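Local coordinates for glycoside hydrolase family 43 (Halothermothrix orenii, PDB 4QQS), which hydrolyses glycosidic bonds, with alpha-L-arabinofuranosidase activity, using a five-bladed beta-propeller fold, and probably takes part in xylan breakdown, at residues G11-G16 with T274-D279; A99-K104 with F110-A115; Y159-S164 with L168-D173; M208-N213 with S238-L243. All blocks are in the same frame, centred on the assembly; numbering follows the deposited sequence. Where two conformers were deposited one is given.

Contact 1. Residues G11-G16 with T274-D279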
loop_
_atom_site.group_PDB
_atom_site.type_symbol
_atom_site.label_atom_id
_atom_site.label_comp_id
_atom_site.label_asym_id
_atom_site.label_seq_id
_atom_site.Cartn_x
_atom_site.Cartn_y
_atom_site.Cartn_z
ATOM N N GLY A 11 -3.206 14.939 10.859
ATOM C CA GLY A 11 -3.571 14.460 12.174
ATOM C C GLY A 11 -4.465 13.239 12.132
ATOM O O GLY A 11 -5.337 13.064 12.984
ATOM N N ILE A 12 -4.245 12.390 11.138
ATOM C CA ILE A 12 -5.056 11.208 10.951
ATOM C C ILE A 12 -4.416 10.051 11.698
ATOM O O ILE A 12 -3.318 9.627 11.357
ATOM C CB ILE A 12 -5.163 10.859 9.462
ATOM C CG1 ILE A 12 -5.806 12.007 8.684
ATOM C CG2 ILE A 12 -5.968 9.586 9.273
ATOM C CD1 ILE A 12 -5.646 11.873 7.198
ATOM N N THR A 13 -5.092 9.581 12.737
ATOM C CA THR A 13 -4.593 8.497 13.558
ATOM C C THR A 13 -5.606 7.362 13.563
ATOM O O THR A 13 -6.690 7.468 12.990
ATOM C CB THR A 13 -4.288 8.957 14.992
ATOM O OG1 THR A 13 -5.523 9.250 15.654
ATOM C CG2 THR A 13 -3.368 10.188 15.000
ATOM N N GLY A 14 -5.222 6.254 14.181
ATOM C CA GLY A 14 -6.058 5.068 14.211
ATOM C C GLY A 14 -6.170 4.399 12.853
ATOM O O GLY A 14 -7.172 3.731 12.568
ATOM N N ILE A 15 -5.145 4.563 12.021
ATOM C CA ILE A 15 -5.162 4.005 10.686
ATOM C C ILE A 15 -3.952 3.128 10.434
ATOM O O ILE A 15 -3.084 2.976 11.297
ATOM C CB ILE A 15 -5.297 5.112 9.607
ATOM C CG1 ILE A 15 -4.130 6.105 9.620
ATOM C CG2 ILE A 15 -6.601 5.855 9.805
ATOM C CD1 ILE A 15 -2.789 5.631 9.068
ATOM N N GLY A 16 -3.911 2.551 9.234
ATOM C CA GLY A 16 -2.694 2.012 8.664
ATOM C C GLY A 16 -2.820 2.043 7.153
ATOM O O GLY A 16 -3.913 2.191 6.618
ATOM N N THR A 274 3.411 5.846 10.191
ATOM C CA THR A 274 4.312 5.609 11.320
ATOM C C THR A 274 3.453 5.366 12.561
ATOM O O THR A 274 2.266 5.673 12.578
ATOM C CB THR A 274 5.239 6.808 11.585
ATOM O OG1 THR A 274 4.442 7.978 11.782
ATOM C CG2 THR A 274 6.207 7.031 10.444
ATOM N N HIS A 275 4.048 4.860 13.633
ATOM C CA HIS A 275 3.261 4.638 14.838
ATOM C C HIS A 275 2.849 5.951 15.466
ATOM O O HIS A 275 3.654 6.871 15.618
ATOM C CB HIS A 275 4.034 3.821 15.853
ATOM C CG HIS A 275 4.412 2.466 15.358
ATOM N ND1 HIS A 275 3.514 1.472 15.037
ATOM C CD2 HIS A 275 5.638 1.966 15.114
ATOM C CE1 HIS A 275 4.191 0.415 14.620
ATOM N NE2 HIS A 275 5.481 0.686 14.679
ATOM N N THR A 276 1.587 6.030 15.854
ATOM C CA THR A 276 1.086 7.234 16.500
ATOM C C THR A 276 1.776 7.431 17.855
ATOM O O THR A 276 2.049 8.560 18.270
ATOM C CB THR A 276 -0.449 7.165 16.647
ATOM O OG1 THR A 276 -1.017 6.990 15.344
ATOM C CG2 THR A 276 -1.016 8.425 17.292
ATOM N N TYR A 277 2.052 6.320 18.531
ATOM C CA TYR A 277 2.690 6.335 19.840
ATOM C C TYR A 277 3.962 5.493 19.777
ATOM O O TYR A 277 3.937 4.288 20.015
ATOM C CB TYR A 277 1.729 5.817 20.911
ATOM C CG TYR A 277 0.471 6.651 21.018
ATOM C CD1 TYR A 277 0.500 7.915 21.591
ATOM C CD2 TYR A 277 -0.738 6.186 20.526
ATOM C CE1 TYR A 277 -0.653 8.687 21.690
ATOM C CE2 TYR A 277 -1.896 6.945 20.624
ATOM C CZ TYR A 277 -1.844 8.198 21.198
ATOM O OH TYR A 277 -2.998 8.954 21.290
ATOM N N PRO A 278 5.093 6.140 19.468
ATOM C CA PRO A 278 6.346 5.397 19.318
ATOM C C PRO A 278 6.809 4.730 20.602
ATOM O O PRO A 278 7.580 3.792 20.515
ATOM C CB PRO A 278 7.349 6.471 18.875
ATOM C CG PRO A 278 6.729 7.762 19.263
ATOM C CD PRO A 278 5.263 7.552 19.111
ATOM N N ASP A 279 6.349 5.191 21.760
ATOM C CA ASP A 279 6.749 4.569 23.030
ATOM C C ASP A 279 6.142 3.190 23.268
ATOM O O ASP A 279 6.618 2.422 24.115
ATOM C CB ASP A 279 6.379 5.468 24.212
ATOM C CG ASP A 279 7.204 6.738 24.271
ATOM O OD1 ASP A 279 8.266 6.804 23.608
ATOM O OD2 ASP A 279 6.791 7.674 24.992
#
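Thr13 and Thr276 meet through their methyl groups, the two short side chains crossing at about a right angle. Thr13 CG2 lies 3.7 Å from Thr276 CG2, and Thr13 CB stands 3.8 Å from Thr276 OG1, so Thr13 touches both branches of Thr276. In Thr276 the methyl branch is anti to the backbone N while OG1 sits beside that N (chi1 -58°); this turns the methyl to Thr13 CG2 while OG1, beside Thr13 CB, is bonded to Asp284 OD1. The same Thr276 CG2 also lies against the Tyr277 ring, 3.7 Å above its plane and displaced toward the rim. The setting is the seam of a five-bladed propeller: residues 11-16 lead into strand 16-23 of the first sheet and so to Asp17, the predicted proton acceptor, its side chain about 11 Å from Gly14, whereas Thr274 and His275 end strand 268-275 of the last. Strand 285-295 ties the two together, for Gly14 and Ile15 both face Arg285 in a G1 beta bulge, Gly14 having the positive phi of 70° that suits this bulge. The polar link is indirect, Asp284 OD1 accepting from Gly14 N as well. With an alanine in place of Thr276, Asp284 is likely to lose one of these two donors, and Thr13 CG2 the methyl group it rests on. Ile12 O accepts from Thr286 OG1, whose side chain also touches Thr13 and Thr276.

Contact 2. Residues A99-K104 with F110-A115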
loop_
_atom_site.group_PDB
_atom_site.type_symbol
_atom_site.label_atom_id
_atom_site.label_comp_id
_atom_site.label_asym_id
_atom_site.label_seq_id
_atom_site.Cartn_x
_atom_site.Cartn_y
_atom_site.Cartn_z
ATOM N N ALA A 99 -10.717 -8.685 -2.619
ATOM C CA ALA A 99 -11.961 -8.359 -3.293
ATOM C C ALA A 99 -11.749 -7.142 -4.187
ATOM O O ALA A 99 -10.846 -6.331 -3.964
ATOM C CB ALA A 99 -13.047 -8.063 -2.274
ATOM N N LEU A 100 -12.623 -7.026 -5.184
ATOM C CA LEU A 100 -12.635 -5.933 -6.142
ATOM C C LEU A 100 -14.002 -5.252 -6.147
ATOM O O LEU A 100 -15.031 -5.923 -6.261
ATOM C CB LEU A 100 -12.344 -6.477 -7.539
ATOM C CG LEU A 100 -12.216 -5.452 -8.669
ATOM C CD1 LEU A 100 -10.969 -4.608 -8.491
ATOM C CD2 LEU A 100 -12.210 -6.134 -10.032
ATOM N N ALA A 101 -13.990 -3.925 -6.054
ATOM C CA ALA A 101 -15.190 -3.094 -6.043
ATOM C C ALA A 101 -14.984 -1.923 -7.001
ATOM O O ALA A 101 -13.856 -1.632 -7.404
ATOM C CB ALA A 101 -15.463 -2.581 -4.644
ATOM N N SER A 102 -16.069 -1.230 -7.343
ATOM C CA SER A 102 -15.958 -0.065 -8.211
ATOM C C SER A 102 -16.931 1.045 -7.825
ATOM O O SER A 102 -17.904 0.824 -7.108
ATOM C CB SER A 102 -16.155 -0.469 -9.668
ATOM O OG SER A 102 -17.506 -0.801 -9.920
ATOM N N SER A 103 -16.655 2.246 -8.325
ATOM C CA SER A 103 -17.501 3.409 -8.098
ATOM C C SER A 103 -17.304 4.391 -9.232
ATOM O O SER A 103 -16.245 4.450 -9.847
ATOM C CB SER A 103 -17.123 4.099 -6.785
ATOM O OG SER A 103 -17.971 5.207 -6.526
ATOM N N LYS A 104 -18.330 5.180 -9.504
ATOM C CA LYS A 104 -18.211 6.264 -10.468
ATOM C C LYS A 104 -17.547 7.499 -9.853
ATOM O O LYS A 104 -17.131 8.403 -10.575
ATOM C CB LYS A 104 -19.583 6.600 -11.049
ATOM C CG LYS A 104 -20.120 5.499 -11.963
ATOM C CD LYS A 104 -19.284 5.380 -13.242
ATOM C CE LYS A 104 -19.840 4.359 -14.229
ATOM N NZ LYS A 104 -18.979 4.251 -15.447
ATOM N N PHE A 110 -18.461 2.617 -3.074
ATOM C CA PHE A 110 -17.924 1.523 -3.858
ATOM C C PHE A 110 -18.794 0.284 -3.665
ATOM O O PHE A 110 -19.236 -0.020 -2.547
ATOM C CB PHE A 110 -16.470 1.235 -3.461
ATOM C CG PHE A 110 -15.487 2.217 -4.040
ATOM C CD1 PHE A 110 -15.340 3.488 -3.507
ATOM C CD2 PHE A 110 -14.716 1.881 -5.139
ATOM C CE1 PHE A 110 -14.447 4.392 -4.062
ATOM C CE2 PHE A 110 -13.821 2.775 -5.681
ATOM C CZ PHE A 110 -13.692 4.028 -5.146
ATOM N N LYS A 111 -19.048 -0.412 -4.768
ATOM C CA LYS A 111 -19.849 -1.625 -4.753
ATOM C C LYS A 111 -19.013 -2.798 -5.238
ATOM O O LYS A 111 -18.288 -2.700 -6.234
ATOM C CB LYS A 111 -21.092 -1.478 -5.627
ATOM C CG LYS A 111 -20.833 -1.402 -7.106
ATOM C CD LYS A 111 -22.135 -1.335 -7.884
ATOM C CE LYS A 111 -21.879 -1.394 -9.376
ATOM N NZ LYS A 111 -23.138 -1.394 -10.159
ATOM N N ASN A 112 -19.105 -3.920 -4.536
ATOM C CA ASN A 112 -18.355 -5.102 -4.928
ATOM C C ASN A 112 -18.737 -5.554 -6.321
ATOM O O ASN A 112 -19.917 -5.611 -6.674
ATOM C CB ASN A 112 -18.611 -6.241 -3.949
ATOM C CG ASN A 112 -18.002 -5.983 -2.595
ATOM O OD1 ASN A 112 -16.990 -5.288 -2.481
ATOM N ND2 ASN A 112 -18.607 -6.546 -1.555
ATOM N N ILE A 113 -17.721 -5.882 -7.107
ATOM C CA ILE A 113 -17.928 -6.501 -8.401
ATOM C C ILE A 113 -17.420 -7.943 -8.463
ATOM O O ILE A 113 -18.017 -8.747 -9.167
ATOM C CB ILE A 113 -17.455 -5.623 -9.581
ATOM C CG1 ILE A 113 -15.950 -5.401 -9.555
ATOM C CG2 ILE A 113 -18.256 -4.299 -9.586
ATOM C CD1 ILE A 113 -15.443 -4.562 -10.719
ATOM N N LYS A 114 -16.380 -8.287 -7.707
ATOM C CA LYS A 114 -15.983 -9.684 -7.539
ATOM C C LYS A 114 -15.351 -9.811 -6.156
ATOM O O LYS A 114 -14.225 -9.392 -5.925
ATOM C CB LYS A 114 -15.054 -10.160 -8.660
ATOM C CG LYS A 114 -14.954 -11.669 -8.753
ATOM C CD LYS A 114 -14.239 -12.123 -10.001
ATOM C CE LYS A 114 -14.034 -13.624 -10.043
ATOM N NZ LYS A 114 -13.538 -14.017 -11.383
ATOM N N ALA A 115 -16.125 -10.379 -5.242
ATOM C CA ALA A 115 -15.745 -10.482 -3.846
ATOM C C ALA A 115 -16.066 -11.892 -3.365
ATOM O O ALA A 115 -17.226 -12.210 -3.162
ATOM C CB ALA A 115 -16.492 -9.442 -3.022
#
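Ser103 CB sits almost exactly over the centre of the Phe110 ring, 3.5 Å from the centroid and 4° off the ring normal, a CH-pi contact in a beta hairpin with a classic bulge. The hairpin joins strand 96-103 to strand 111-112 at the edge of a four-stranded antiparallel blade. Ser102 and Lys111 form one hydrogen-bonded pair, with Ser102 N to Lys111 O at 2.9 Å, and Ala101 and Asn112 a non-hydrogen-bonded one. Beyond them the register slips by a residue as Ile113 and Lys114 both face Leu100. The side chain of Ile113 reaches back: CG1 lies between the backbone N and the carbonyl carbon (chi1 65°), which brings Ile113 CD1 to 3.7 Å from Leu100 CD2 and leaves Ile113 CG2 3.6 Å from Ser102 OG. That hydroxyl has Lys82 NZ as a hydrogen-bonding partner.

Around this shell, Phe110 is buried against Ala56 and Leu57 of the preceding blade and Met85 of its own. Asn64 positions the backbone on either side of Lys111, its side chain bonding to Phe110 O and Asn112 N. A serine in place of Phe110 would probably leave Ser103 CB without its ring and open a gap against Leu57 and Met85. At the bulge, Leu100 O accepts two bonds: Ile113 N lies in the carbonyl plane on a lone pair at 2.8 Å, while Lys114 N, 3.1 Å from Leu100 O, is tilted 22° from that plane.

Contact 3. Residues Y159-S164 with L168-D173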
loop_
_atom_site.group_PDB
_atom_site.type_symbol
_atom_site.label_atom_id
_atom_site.label_comp_id
_atom_site.label_asym_id
_atom_site.label_seq_id
_atom_site.Cartn_x
_atom_site.Cartn_y
_atom_site.Cartn_z
ATOM N N TYR A 159 3.611 -11.957 -4.612
ATOM C CA TYR A 159 3.422 -12.553 -5.919
ATOM C C TYR A 159 2.896 -11.505 -6.886
ATOM O O TYR A 159 2.344 -10.483 -6.488
ATOM C CB TYR A 159 2.427 -13.727 -5.831
ATOM C CG TYR A 159 3.007 -14.947 -5.173
ATOM C CD1 TYR A 159 3.055 -15.056 -3.787
ATOM C CD2 TYR A 159 3.530 -15.985 -5.928
ATOM C CE1 TYR A 159 3.608 -16.147 -3.163
ATOM C CE2 TYR A 159 4.090 -17.097 -5.309
ATOM C CZ TYR A 159 4.125 -17.167 -3.932
ATOM O OH TYR A 159 4.684 -18.270 -3.329
ATOM N N VAL A 160 3.047 -11.797 -8.171
ATOM C CA VAL A 160 2.488 -10.976 -9.229
ATOM C C VAL A 160 1.843 -11.858 -10.281
ATOM O O VAL A 160 2.334 -12.943 -10.601
ATOM C CB VAL A 160 3.560 -10.050 -9.874
ATOM C CG1 VAL A 160 4.748 -10.838 -10.417
ATOM C CG2 VAL A 160 2.953 -9.166 -10.958
ATOM N N GLN A 161 0.724 -11.381 -10.816
ATOM C CA GLN A 161 0.149 -11.930 -12.036
ATOM C C GLN A 161 -0.353 -10.811 -12.923
ATOM O O GLN A 161 -0.863 -9.795 -12.460
ATOM C CB GLN A 161 -1.014 -12.884 -11.727
ATOM C CG GLN A 161 -0.539 -14.195 -11.134
ATOM C CD GLN A 161 -1.654 -15.101 -10.694
ATOM O OE1 GLN A 161 -2.066 -15.080 -9.528
ATOM N NE2 GLN A 161 -2.151 -15.916 -11.617
ATOM N N GLU A 162 -0.227 -11.015 -14.224
ATOM C CA GLU A 162 -0.938 -10.188 -15.186
ATOM C C GLU A 162 -2.427 -10.443 -15.017
ATOM O O GLU A 162 -2.831 -11.571 -14.715
ATOM C CB GLU A 162 -0.467 -10.585 -16.578
ATOM C CG GLU A 162 -0.990 -9.734 -17.701
ATOM C CD GLU A 162 -0.418 -10.154 -19.044
ATOM O OE1 GLU A 162 0.647 -10.830 -19.072
ATOM O OE2 GLU A 162 -1.034 -9.813 -20.067
ATOM N N MET A 163 -3.236 -9.405 -15.200
ATOM C CA MET A 163 -4.685 -9.567 -15.145
ATOM C C MET A 163 -5.289 -9.509 -16.523
ATOM O O MET A 163 -4.705 -8.971 -17.457
ATOM C CB MET A 163 -5.351 -8.483 -14.303
ATOM C CG MET A 163 -4.681 -8.238 -12.949
ATOM S SD MET A 163 -5.572 -7.072 -11.930
ATOM C CE MET A 163 -6.804 -8.138 -11.212
ATOM N N SER A 164 -6.497 -10.044 -16.631
ATOM C CA SER A 164 -7.305 -9.815 -17.803
ATOM C C SER A 164 -7.621 -8.325 -17.885
ATOM O O SER A 164 -7.539 -7.584 -16.884
ATOM C CB SER A 164 -8.596 -10.621 -17.721
ATOM O OG SER A 164 -9.285 -10.325 -16.517
ATOM N N LEU A 168 -10.919 -9.155 -13.888
ATOM C CA LEU A 168 -11.632 -10.241 -13.205
ATOM C C LEU A 168 -10.884 -11.575 -13.132
ATOM O O LEU A 168 -11.291 -12.459 -12.367
ATOM C CB LEU A 168 -12.998 -10.468 -13.852
ATOM C CG LEU A 168 -13.901 -9.244 -13.939
ATOM C CD1 LEU A 168 -15.189 -9.605 -14.661
ATOM C CD2 LEU A 168 -14.203 -8.648 -12.574
ATOM N N GLU A 169 -9.814 -11.730 -13.918
ATOM C CA GLU A 169 -9.047 -12.967 -13.936
ATOM C C GLU A 169 -7.594 -12.648 -13.717
ATOM O O GLU A 169 -7.092 -11.646 -14.244
ATOM C CB GLU A 169 -9.186 -13.679 -15.285
ATOM C CG GLU A 169 -8.480 -15.056 -15.337
ATOM C CD GLU A 169 -7.973 -15.476 -16.717
ATOM O OE1 GLU A 169 -8.104 -14.716 -17.703
ATOM O OE2 GLU A 169 -7.430 -16.600 -16.818
ATOM N N LEU A 170 -6.928 -13.514 -12.967
ATOM C CA LEU A 170 -5.490 -13.451 -12.810
ATOM C C LEU A 170 -4.911 -14.501 -13.762
ATOM O O LEU A 170 -5.216 -15.699 -13.648
ATOM C CB LEU A 170 -5.101 -13.730 -11.366
ATOM C CG LEU A 170 -5.299 -12.576 -10.375
ATOM C CD1 LEU A 170 -6.751 -12.198 -10.148
ATOM C CD2 LEU A 170 -4.663 -12.908 -9.061
ATOM N N LYS A 171 -4.122 -14.055 -14.736
ATOM C CA LYS A 171 -3.662 -14.935 -15.812
ATOM C C LYS A 171 -2.562 -15.866 -15.351
ATOM O O LYS A 171 -1.676 -15.471 -14.595
ATOM C CB LYS A 171 -3.145 -14.098 -16.992
ATOM C CG LYS A 171 -4.207 -13.283 -17.722
ATOM C CD LYS A 171 -3.584 -12.411 -18.822
ATOM C CE LYS A 171 -4.275 -12.551 -20.151
ATOM N NZ LYS A 171 -3.514 -11.894 -21.243
ATOM N N GLY A 172 -2.600 -17.091 -15.859
ATOM C CA GLY A 172 -1.510 -18.019 -15.676
ATOM C C GLY A 172 -1.249 -18.387 -14.235
ATOM O O GLY A 172 -2.140 -18.319 -13.392
ATOM N N ASP A 173 -0.013 -18.789 -13.969
ATOM C CA ASP A 173 0.394 -19.189 -12.635
ATOM C C ASP A 173 0.886 -17.975 -11.861
ATOM O O ASP A 173 1.435 -17.040 -12.434
ATOM C CB ASP A 173 1.545 -20.194 -12.721
ATOM C CG ASP A 173 1.152 -21.501 -13.378
ATOM O OD1 ASP A 173 -0.017 -21.919 -13.263
ATOM O OD2 ASP A 173 2.041 -22.134 -13.981
HETATM O O HOH W 1 -4.615 -17.548 -11.509
HETATM O O HOH W 2 0.496 -13.727 -14.823
#
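Lys171 O is gripped twice, by Gln161 NE2 at 3.0 Å and by water 2, which donates to it from 2.8 Å. The amide nitrogen comes from above the carbonyl, 64° out of its plane, yet Lys171 O lies close to the plane of the Gln161 amide, and the N-H points fairly straight at it (159°). Water 2 also accepts from Glu162 N and so carries the backbone link across to Lys171. The second N-H of Gln161 NE2 goes to water 1, which in turn donates to Leu170 O. Gln161 OE1 accepts from Tyr141 OH and Arg120 NH2, so both ends of this buried amide are held and its flip is fixed; OE1 also lies 3.4 Å from Leu170 CD2.

The arrangement ties the end of strand 153-162 to the connection leading to its antiparallel partner 175-178 in the propeller, with a single backbone bridge between Met163 and Leu170. Direct bonds flank that bridge: Lys171 N to Glu162 O at 2.8 Å, nearly along the C=O axis, and Ser164 N to Glu169 O at 2.9 Å. Ser164 OG returns the contact by accepting from Glu169 N at 3.0 Å, and Asp166 OD1 is its further partner. Met163 and Leu170 run side by side, Met163 CE resting on Leu170 CD1. Toward the surface, Lys171 bends at chi3 (130°) to set NZ in a long salt bridge with Glu162 OE2, 3.4 Å away, its hydrogen bond weak.

Contact 4. Residues M208-N213 with S238-L243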
loop_
_atom_site.group_PDB
_atom_site.type_symbol
_atom_site.label_atom_id
_atom_site.label_comp_id
_atom_site.label_asym_id
_atom_site.label_seq_id
_atom_site.Cartn_x
_atom_site.Cartn_y
_atom_site.Cartn_z
ATOM N N MET A 208 9.539 -1.619 -7.267
ATOM C CA MET A 208 8.538 -2.074 -6.312
ATOM C C MET A 208 9.008 -1.685 -4.924
ATOM O O MET A 208 9.992 -2.225 -4.417
ATOM C CB MET A 208 8.393 -3.598 -6.347
ATOM C CG MET A 208 7.316 -4.099 -5.369
ATOM S SD MET A 208 7.403 -5.839 -5.011
ATOM C CE MET A 208 7.122 -6.455 -6.663
ATOM N N MET A 209 8.316 -0.734 -4.325
ATOM C CA MET A 209 8.491 -0.424 -2.922
ATOM C C MET A 209 7.709 -1.457 -2.106
ATOM O O MET A 209 6.661 -1.938 -2.546
ATOM C CB MET A 209 7.997 0.996 -2.655
ATOM C CG MET A 209 8.787 2.013 -3.434
ATOM S SD MET A 209 8.146 3.680 -3.377
ATOM C CE MET A 209 8.800 4.137 -1.767
ATOM N N TYR A 210 8.205 -1.780 -0.916
ATOM C CA TYR A 210 7.552 -2.784 -0.082
ATOM C C TYR A 210 8.039 -2.570 1.343
ATOM O O TYR A 210 9.028 -1.873 1.581
ATOM C CB TYR A 210 7.860 -4.219 -0.568
ATOM C CG TYR A 210 9.306 -4.588 -0.380
ATOM C CD1 TYR A 210 10.270 -4.268 -1.321
ATOM C CD2 TYR A 210 9.730 -5.225 0.781
ATOM C CE1 TYR A 210 11.599 -4.567 -1.109
ATOM C CE2 TYR A 210 11.060 -5.518 0.995
ATOM C CZ TYR A 210 11.993 -5.197 0.045
ATOM O OH TYR A 210 13.332 -5.492 0.203
ATOM N N SER A 211 7.347 -3.206 2.283
ATOM C CA SER A 211 7.690 -3.119 3.692
ATOM C C SER A 211 8.109 -4.470 4.248
ATOM O O SER A 211 7.643 -5.526 3.787
ATOM C CB SER A 211 6.491 -2.600 4.483
ATOM O OG SER A 211 6.137 -1.293 4.049
ATOM N N ALA A 212 8.988 -4.443 5.244
ATOM C CA ALA A 212 9.444 -5.661 5.899
ATOM C C ALA A 212 9.545 -5.431 7.403
ATOM O O ALA A 212 9.487 -4.292 7.872
ATOM C CB ALA A 212 10.801 -6.113 5.338
ATOM N N ASN A 213 9.761 -6.535 8.124
ATOM C CA ASN A 213 9.684 -6.602 9.579
ATOM C C ASN A 213 8.244 -6.483 10.050
ATOM O O ASN A 213 7.329 -6.405 9.228
ATOM C CB ASN A 213 10.658 -5.626 10.245
ATOM C CG ASN A 213 12.080 -5.895 9.805
ATOM O OD1 ASN A 213 12.617 -6.975 10.065
ATOM N ND2 ASN A 213 12.676 -4.966 9.085
ATOM N N SER A 238 20.533 -3.032 -2.860
ATOM C CA SER A 238 21.500 -3.440 -1.856
ATOM C C SER A 238 21.514 -2.527 -0.633
ATOM O O SER A 238 21.879 -2.957 0.464
ATOM C CB SER A 238 22.888 -3.477 -2.470
ATOM O OG SER A 238 23.307 -2.157 -2.794
ATOM N N GLY A 239 21.117 -1.266 -0.817
ATOM C CA GLY A 239 21.122 -0.283 0.247
ATOM C C GLY A 239 19.826 -0.165 1.025
ATOM O O GLY A 239 19.658 0.786 1.776
ATOM N N ASN A 240 18.910 -1.117 0.866
ATOM C CA ASN A 240 17.678 -1.113 1.647
ATOM C C ASN A 240 17.982 -1.162 3.146
ATOM O O ASN A 240 18.992 -1.713 3.570
ATOM C CB ASN A 240 16.850 -2.341 1.307
ATOM C CG ASN A 240 16.050 -2.211 0.019
ATOM O OD1 ASN A 240 15.747 -1.109 -0.448
ATOM N ND2 ASN A 240 15.662 -3.352 -0.538
ATOM N N PRO A 241 17.091 -0.603 3.967
ATOM C CA PRO A 241 15.857 0.094 3.604
ATOM C C PRO A 241 16.122 1.529 3.157
ATOM O O PRO A 241 17.109 2.155 3.558
ATOM C CB PRO A 241 15.062 0.080 4.917
ATOM C CG PRO A 241 16.124 0.128 5.972
ATOM C CD PRO A 241 17.248 -0.718 5.427
ATOM N N ILE A 242 15.205 2.055 2.349
ATOM C CA ILE A 242 15.258 3.452 1.922
ATOM C C ILE A 242 14.496 4.395 2.846
ATOM O O ILE A 242 14.712 5.606 2.782
ATOM C CB ILE A 242 14.811 3.632 0.455
ATOM C CG1 ILE A 242 13.328 3.334 0.270
ATOM C CG2 ILE A 242 15.671 2.773 -0.458
ATOM C CD1 ILE A 242 12.827 3.754 -1.112
ATOM N N LEU A 243 13.640 3.858 3.711
ATOM C CA LEU A 243 12.916 4.677 4.666
ATOM C C LEU A 243 12.794 3.853 5.936
ATOM O O LEU A 243 12.189 2.773 5.945
ATOM C CB LEU A 243 11.567 5.089 4.099
ATOM C CG LEU A 243 10.838 6.172 4.893
ATOM C CD1 LEU A 243 11.635 7.470 4.973
ATOM C CD2 LEU A 243 9.471 6.446 4.281
#
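The Tyr210 ring and the Asn240 amide stand nearly perpendicular, their planes 82° apart, and approach where the phenol oxygen meets the amide nitrogen. Asn240 ND2 comes obliquely to the ring and lies 3.2 Å from Tyr210 OH, but the angle is too poor for a hydrogen bond. Each group has its own partner: Tyr210 OH bonds to Glu185 OE2, and Asn240 ND2 donates to Gln182 OE1. Asn240 OD1 is taken by Tyr224 N, which with Gln182 fixes the rotation of the amide. At the edge of the ring, in its plane, is Met208 O.

Tyr210 belongs to strand 205-212, and Asn240 to the loop after strand 235-236, which folds back over the propeller blade running from 191 to 236. Ile242 and Leu243 both face Ile222 there, a classic beta bulge, just after the cis peptide preceding Pro241. This places the contact probably beside the active site: the Tyr210 side chain is about 7 Å from that of Glu195, the predicted proton donor.

A lighter apolar touch accompanies the polar one. Met209 bends at chi3 (80°), bringing CE to 4.1 Å from Ile242 CD1, and the two side chains cross at about a right angle.

In the fold
The four contacts sample successive parts of one five-bladed propeller. Contact 1 joins the first and last sheets, and the chain between its segments holds contacts 2, 3 and 4 in that order. Contact 2 edges the sheet that runs from strand 72-79 to strand 111-112; contacts 3 and 4 both reach the mixed sheet, their centres 25 Å apart. Contacts 2 and 3, with centres 18 Å apart, touch directly: Lys114 NZ is 2.9 Å from Leu168 O, a probable hydrogen bond, and Leu100 packs on Leu168. There they join neighbouring blades, away from the annotated sites. Contact 4 lies close to the predicted proton donor, and contact 1 runs into the predicted proton acceptor, Asp17.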